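Local coordinates for apical membrane antigen 1 (Babesia divergens, PDB 4APM), which probably serves in host-cell invasion as a parasite surface protein of the moving junction, and binds calcium, at residues A[36-48]-A[139-151]. Residues are numbered along the deposited sequence; the frame is centred on the assembly and turned at random.
Sequences TERVGATQHRMPT and ASDTATKYRYPFV
The ring of Y146 lies against the hairpin of 36-48. R45 O sits at its edge, near the ring plane, 3.6 Å from Y146 CE2. H44 CB and M46 CB approach obliquely, as does M46 SD, 4.6 Å from the ring centroid, in a Met-aromatic contact. CG of Y146 is anti to the backbone N (chi1 -174°), which brings the ring up against strand 42-46. The carboxylate of D141 is a second flat group. G40 N donates a hydrogen bond to D141 OD2 at 2.7 Å. It comes in on the anti side, 22° out of plane. D141 OD1 accepts A143 N from above the plane, closing an Asx turn. In this AMA1 ectodomain, away from the calcium site, strands 35-39 and 42-46 form an antiparallel hairpin with a type II' turn, V39 to T42. The 139-149 loop packs along it before entering strand 150-153 of the five-stranded sheet. V39 CG2 packs beside D141 CB at 3.7 Å, the side chains running in opposite directions. T144 OG1 donates to R38 O at 2.7 Å, from above the carbonyl plane, and accepts Y146 N in an ST turn. One water bridges R38 O, E37 OE1 and K145 N. E37 OE1 makes van der Waals contact with K145 CB at 3.2 Å; the charged ends do not meet. R147 N donates a weak hydrogen bond to M46 SD. P47 CG meets P149 CB at 4.0 Å.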
loop_
_atom_site.group_PDB
_atom_site.type_symbol
_atom_site.label_atom_id
_atom_site.label_comp_id
_atom_site.label_asym_id
_atom_site.label_seq_id
_atom_site.Cartn_x
_atom_site.Cartn_y
_atom_site.Cartn_z
ATOM N N THR A 36 -13.545 6.931 -15.809
ATOM C CA THR A 36 -13.654 7.529 -17.134
ATOM C C THR A 36 -14.581 8.732 -17.100
ATOM O O THR A 36 -15.614 8.715 -16.430
ATOM C CB THR A 36 -14.201 6.532 -18.167
ATOM O OG1 THR A 36 -13.536 5.283 -18.010
ATOM C CG2 THR A 36 -13.942 7.036 -19.582
ATOM N N GLU A 37 -14.173 9.797 -17.779
ATOM C CA GLU A 37 -14.979 11.009 -17.871
ATOM C C GLU A 37 -14.872 11.636 -19.251
ATOM O O GLU A 37 -13.785 11.662 -19.877
ATOM C CB GLU A 37 -14.608 12.034 -16.797
ATOM C CG GLU A 37 -14.662 11.499 -15.382
ATOM C CD GLU A 37 -16.081 11.255 -14.902
ATOM O OE1 GLU A 37 -17.014 11.890 -15.449
ATOM O OE2 GLU A 37 -16.258 10.426 -13.979
ATOM N N ARG A 38 -16.022 12.107 -19.722
ATOM C CA ARG A 38 -16.107 12.847 -20.955
ATOM C C ARG A 38 -15.542 14.237 -20.736
ATOM O O ARG A 38 -15.906 14.928 -19.785
ATOM C CB ARG A 38 -17.564 12.905 -21.466
ATOM C CG ARG A 38 -17.820 13.974 -22.529
ATOM C CD ARG A 38 -18.944 13.615 -23.501
ATOM N NE ARG A 38 -20.136 13.124 -22.811
ATOM C CZ ARG A 38 -20.740 11.973 -23.087
ATOM N NH1 ARG A 38 -20.297 11.206 -24.076
ATOM N NH2 ARG A 38 -21.813 11.607 -22.401
ATOM N N VAL A 39 -14.606 14.608 -21.598
ATOM C CA VAL A 39 -14.167 15.981 -21.734
ATOM C C VAL A 39 -14.487 16.483 -23.156
ATOM O O VAL A 39 -13.698 16.314 -24.092
ATOM C CB VAL A 39 -12.669 16.124 -21.396
ATOM C CG1 VAL A 39 -11.878 14.970 -21.972
ATOM C CG2 VAL A 39 -12.126 17.456 -21.867
ATOM N N GLY A 40 -15.671 17.076 -23.307
ATOM C CA GLY A 40 -16.196 17.401 -24.624
ATOM C C GLY A 40 -16.890 16.206 -25.233
ATOM O O GLY A 40 -17.888 15.733 -24.707
ATOM N N ALA A 41 -16.341 15.700 -26.328
ATOM C CA ALA A 41 -16.922 14.550 -27.018
ATOM C C ALA A 41 -16.253 13.233 -26.609
ATOM O O ALA A 41 -16.826 12.161 -26.794
ATOM C CB ALA A 41 -16.827 14.739 -28.530
ATOM N N THR A 42 -15.024 13.315 -26.094
ATOM C CA THR A 42 -14.219 12.116 -25.824
ATOM C C THR A 42 -14.347 11.600 -24.378
ATOM O O THR A 42 -14.597 12.364 -23.432
ATOM C CB THR A 42 -12.723 12.326 -26.164
ATOM O OG1 THR A 42 -12.556 13.519 -26.936
ATOM C CG2 THR A 42 -12.189 11.145 -26.953
ATOM N N GLN A 43 -14.222 10.284 -24.232
ATOM C CA GLN A 43 -14.023 9.663 -22.930
ATOM C C GLN A 43 -12.517 9.568 -22.642
ATOM O O GLN A 43 -11.731 9.235 -23.522
ATOM C CB GLN A 43 -14.668 8.273 -22.894
ATOM C CG GLN A 43 -16.194 8.280 -22.956
ATOM C CD GLN A 43 -16.856 8.631 -21.630
ATOM O OE1 GLN A 43 -16.544 8.049 -20.590
ATOM N NE2 GLN A 43 -17.794 9.568 -21.667
ATOM N N HIS A 44 -12.120 9.951 -21.430
ATOM C CA HIS A 44 -10.732 9.796 -20.993
ATOM C C HIS A 44 -10.672 9.074 -19.665
ATOM O O HIS A 44 -11.552 9.216 -18.826
ATOM C CB HIS A 44 -10.046 11.153 -20.928
ATOM C CG HIS A 44 -9.680 11.714 -22.286
ATOM N ND1 HIS A 44 -10.565 12.361 -23.069
ATOM C CD2 HIS A 44 -8.476 11.679 -23.000
ATOM C CE1 HIS A 44 -9.961 12.723 -24.219
ATOM N NE2 HIS A 44 -8.683 12.316 -24.169
ATOM N N ARG A 45 -9.706 8.181 -19.522
ATOM C CA ARG A 45 -9.534 7.467 -18.268
ATOM C C ARG A 45 -8.710 8.302 -17.279
ATOM O O ARG A 45 -7.844 9.092 -17.668
ATOM C CB ARG A 45 -8.862 6.124 -18.509
ATOM C CG ARG A 45 -9.689 5.149 -19.318
ATOM C CD ARG A 45 -8.972 3.823 -19.420
ATOM N NE ARG A 45 -9.285 2.963 -18.281
ATOM C CZ ARG A 45 -8.625 1.853 -17.978
ATOM N NH1 ARG A 45 -7.593 1.470 -18.723
ATOM N NH2 ARG A 45 -8.979 1.141 -16.909
ATOM N N MET A 46 -8.974 8.096 -16.001
ATOM C CA MET A 46 -8.280 8.799 -14.954
ATOM C C MET A 46 -8.217 7.929 -13.681
ATOM O O MET A 46 -9.031 7.024 -13.514
ATOM C CB MET A 46 -9.001 10.107 -14.654
ATOM C CG MET A 46 -10.343 9.881 -14.011
ATOM S SD MET A 46 -11.183 11.450 -13.941
ATOM C CE MET A 46 -12.284 11.140 -12.591
ATOM N N PRO A 47 -7.252 8.228 -12.776
ATOM C CA PRO A 47 -7.183 7.606 -11.450
ATOM C C PRO A 47 -8.358 8.034 -10.591
ATOM O O PRO A 47 -8.805 9.182 -10.675
ATOM C CB PRO A 47 -5.876 8.171 -10.851
ATOM C CG PRO A 47 -5.156 8.866 -11.989
ATOM C CD PRO A 47 -6.219 9.268 -12.958
ATOM N N THR A 48 -8.820 7.133 -9.724
ATOM C CA THR A 48 -9.950 7.428 -8.865
ATOM C C THR A 48 -9.781 6.740 -7.517
ATOM O O THR A 48 -10.691 6.746 -6.713
ATOM C CB THR A 48 -11.287 6.928 -9.496
ATOM O OG1 THR A 48 -11.181 5.535 -9.760
ATOM C CG2 THR A 48 -11.566 7.629 -10.801
ATOM N N ALA A 139 -9.035 23.129 -19.215
ATOM C CA ALA A 139 -9.422 24.288 -20.036
ATOM C C ALA A 139 -10.378 23.918 -21.165
ATOM O O ALA A 139 -11.397 24.577 -21.369
ATOM C CB ALA A 139 -8.181 24.968 -20.604
ATOM N N SER A 140 -10.059 22.841 -21.871
ATOM C CA SER A 140 -10.794 22.464 -23.075
ATOM C C SER A 140 -12.281 22.225 -22.835
ATOM O O SER A 140 -13.077 22.266 -23.774
ATOM C CB SER A 140 -10.167 21.237 -23.726
ATOM O OG SER A 140 -10.382 20.090 -22.928
ATOM N N ASP A 141 -12.655 21.982 -21.583
ATOM C CA ASP A 141 -14.052 21.760 -21.252
ATOM C C ASP A 141 -14.301 22.022 -19.784
ATOM O O ASP A 141 -13.863 21.258 -18.920
ATOM C CB ASP A 141 -14.485 20.341 -21.617
ATOM C CG ASP A 141 -15.912 20.047 -21.210
ATOM O OD1 ASP A 141 -16.587 20.970 -20.705
ATOM O OD2 ASP A 141 -16.367 18.900 -21.410
ATOM N N THR A 142 -15.071 23.073 -19.517
ATOM C CA THR A 142 -15.151 23.661 -18.191
ATOM C C THR A 142 -16.168 22.932 -17.316
ATOM O O THR A 142 -16.262 23.188 -16.120
ATOM C CB THR A 142 -15.432 25.190 -18.261
ATOM O OG1 THR A 142 -16.785 25.471 -17.878
ATOM C CG2 THR A 142 -15.186 25.732 -19.675
ATOM N N ALA A 143 -16.906 21.998 -17.912
ATOM C CA ALA A 143 -17.879 21.194 -17.170
ATOM C C ALA A 143 -17.457 19.728 -16.973
ATOM O O ALA A 143 -18.229 18.928 -16.432
ATOM C CB ALA A 143 -19.250 21.253 -17.840
ATOM N N THR A 144 -16.264 19.355 -17.429
ATOM C CA THR A 144 -15.824 17.971 -17.236
ATOM C C THR A 144 -15.656 17.607 -15.760
ATOM O O THR A 144 -15.300 18.452 -14.931
ATOM C CB THR A 144 -14.550 17.636 -18.030
ATOM O OG1 THR A 144 -14.347 16.224 -18.006
ATOM C CG2 THR A 144 -13.323 18.333 -17.450
ATOM N N LYS A 145 -15.988 16.361 -15.439
ATOM C CA LYS A 145 -15.668 15.765 -14.152
ATOM C C LYS A 145 -14.228 15.205 -14.156
ATOM O O LYS A 145 -13.757 14.629 -13.147
ATOM C CB LYS A 145 -16.662 14.647 -13.842
ATOM C CG LYS A 145 -18.010 15.126 -13.332
ATOM C CD LYS A 145 -19.102 14.122 -13.672
ATOM C CE LYS A 145 -20.140 14.036 -12.562
ATOM N NZ LYS A 145 -21.502 13.703 -13.082
ATOM N N TYR A 146 -13.532 15.383 -15.283
ATOM C CA TYR A 146 -12.161 14.897 -15.435
ATOM C C TYR A 146 -11.194 15.663 -14.526
ATOM O O TYR A 146 -11.237 16.895 -14.454
ATOM C CB TYR A 146 -11.707 14.993 -16.897
ATOM C CG TYR A 146 -10.350 14.375 -17.152
ATOM C CD1 TYR A 146 -9.203 15.099 -16.954
ATOM C CD2 TYR A 146 -10.228 13.039 -17.517
ATOM C CE1 TYR A 146 -7.963 14.530 -17.154
ATOM C CE2 TYR A 146 -8.997 12.458 -17.713
ATOM C CZ TYR A 146 -7.871 13.207 -17.522
ATOM O OH TYR A 146 -6.630 12.648 -17.703
ATOM N N ARG A 147 -10.330 14.926 -13.829
ATOM C CA ARG A 147 -9.342 15.538 -12.935
ATOM C C ARG A 147 -7.989 14.855 -13.071
ATOM O O ARG A 147 -7.916 13.685 -13.406
ATOM C CB ARG A 147 -9.811 15.498 -11.479
ATOM C CG ARG A 147 -11.097 16.285 -11.182
ATOM C CD ARG A 147 -10.936 17.788 -11.383
ATOM N NE ARG A 147 -12.164 18.476 -11.001
ATOM C CZ ARG A 147 -13.143 18.808 -11.853
ATOM N NH1 ARG A 147 -13.027 18.586 -13.162
ATOM N NH2 ARG A 147 -14.248 19.371 -11.394
ATOM N N TYR A 148 -6.917 15.608 -12.859
ATOM C CA TYR A 148 -5.562 15.082 -13.038
ATOM C C TYR A 148 -5.118 14.404 -11.732
ATOM O O TYR A 148 -5.668 14.711 -10.665
ATOM C CB TYR A 148 -4.617 16.231 -13.365
ATOM C CG TYR A 148 -4.899 16.934 -14.669
ATOM C CD1 TYR A 148 -4.410 16.427 -15.861
ATOM C CD2 TYR A 148 -5.594 18.149 -14.703
ATOM C CE1 TYR A 148 -4.627 17.075 -17.055
ATOM C CE2 TYR A 148 -5.843 18.795 -15.900
ATOM C CZ TYR A 148 -5.347 18.249 -17.073
ATOM O OH TYR A 148 -5.539 18.872 -18.276
ATOM N N PRO A 149 -4.095 13.518 -11.798
ATOM C CA PRO A 149 -3.509 13.015 -10.554
ATOM C C PRO A 149 -2.600 14.055 -9.872
ATOM O O PRO A 149 -2.190 15.043 -10.501
ATOM C CB PRO A 149 -2.698 11.802 -10.998
ATOM C CG PRO A 149 -2.569 11.894 -12.488
ATOM C CD PRO A 149 -3.332 13.091 -12.984
ATOM N N PHE A 150 -2.321 13.842 -8.589
ATOM C CA PHE A 150 -1.318 14.608 -7.861
ATOM C C PHE A 150 -0.182 13.696 -7.335
ATOM O O PHE A 150 -0.323 12.484 -7.270
ATOM C CB PHE A 150 -1.985 15.327 -6.702
ATOM C CG PHE A 150 -2.321 14.421 -5.545
ATOM C CD1 PHE A 150 -3.542 13.749 -5.505
ATOM C CD2 PHE A 150 -1.393 14.199 -4.513
ATOM C CE1 PHE A 150 -3.860 12.921 -4.451
ATOM C CE2 PHE A 150 -1.698 13.345 -3.469
ATOM C CZ PHE A 150 -2.938 12.714 -3.434
ATOM N N VAL A 151 0.953 14.281 -6.975
ATOM C CA VAL A 151 1.957 13.577 -6.188
ATOM C C VAL A 151 2.329 14.554 -5.113
ATOM O O VAL A 151 2.611 15.709 -5.414
ATOM C CB VAL A 151 3.207 13.278 -7.029
ATOM C CG1 VAL A 151 4.279 12.612 -6.159
ATOM C CG2 VAL A 151 2.851 12.401 -8.243
HETATM O O HOH W 1 -17.308 14.549 -17.302
#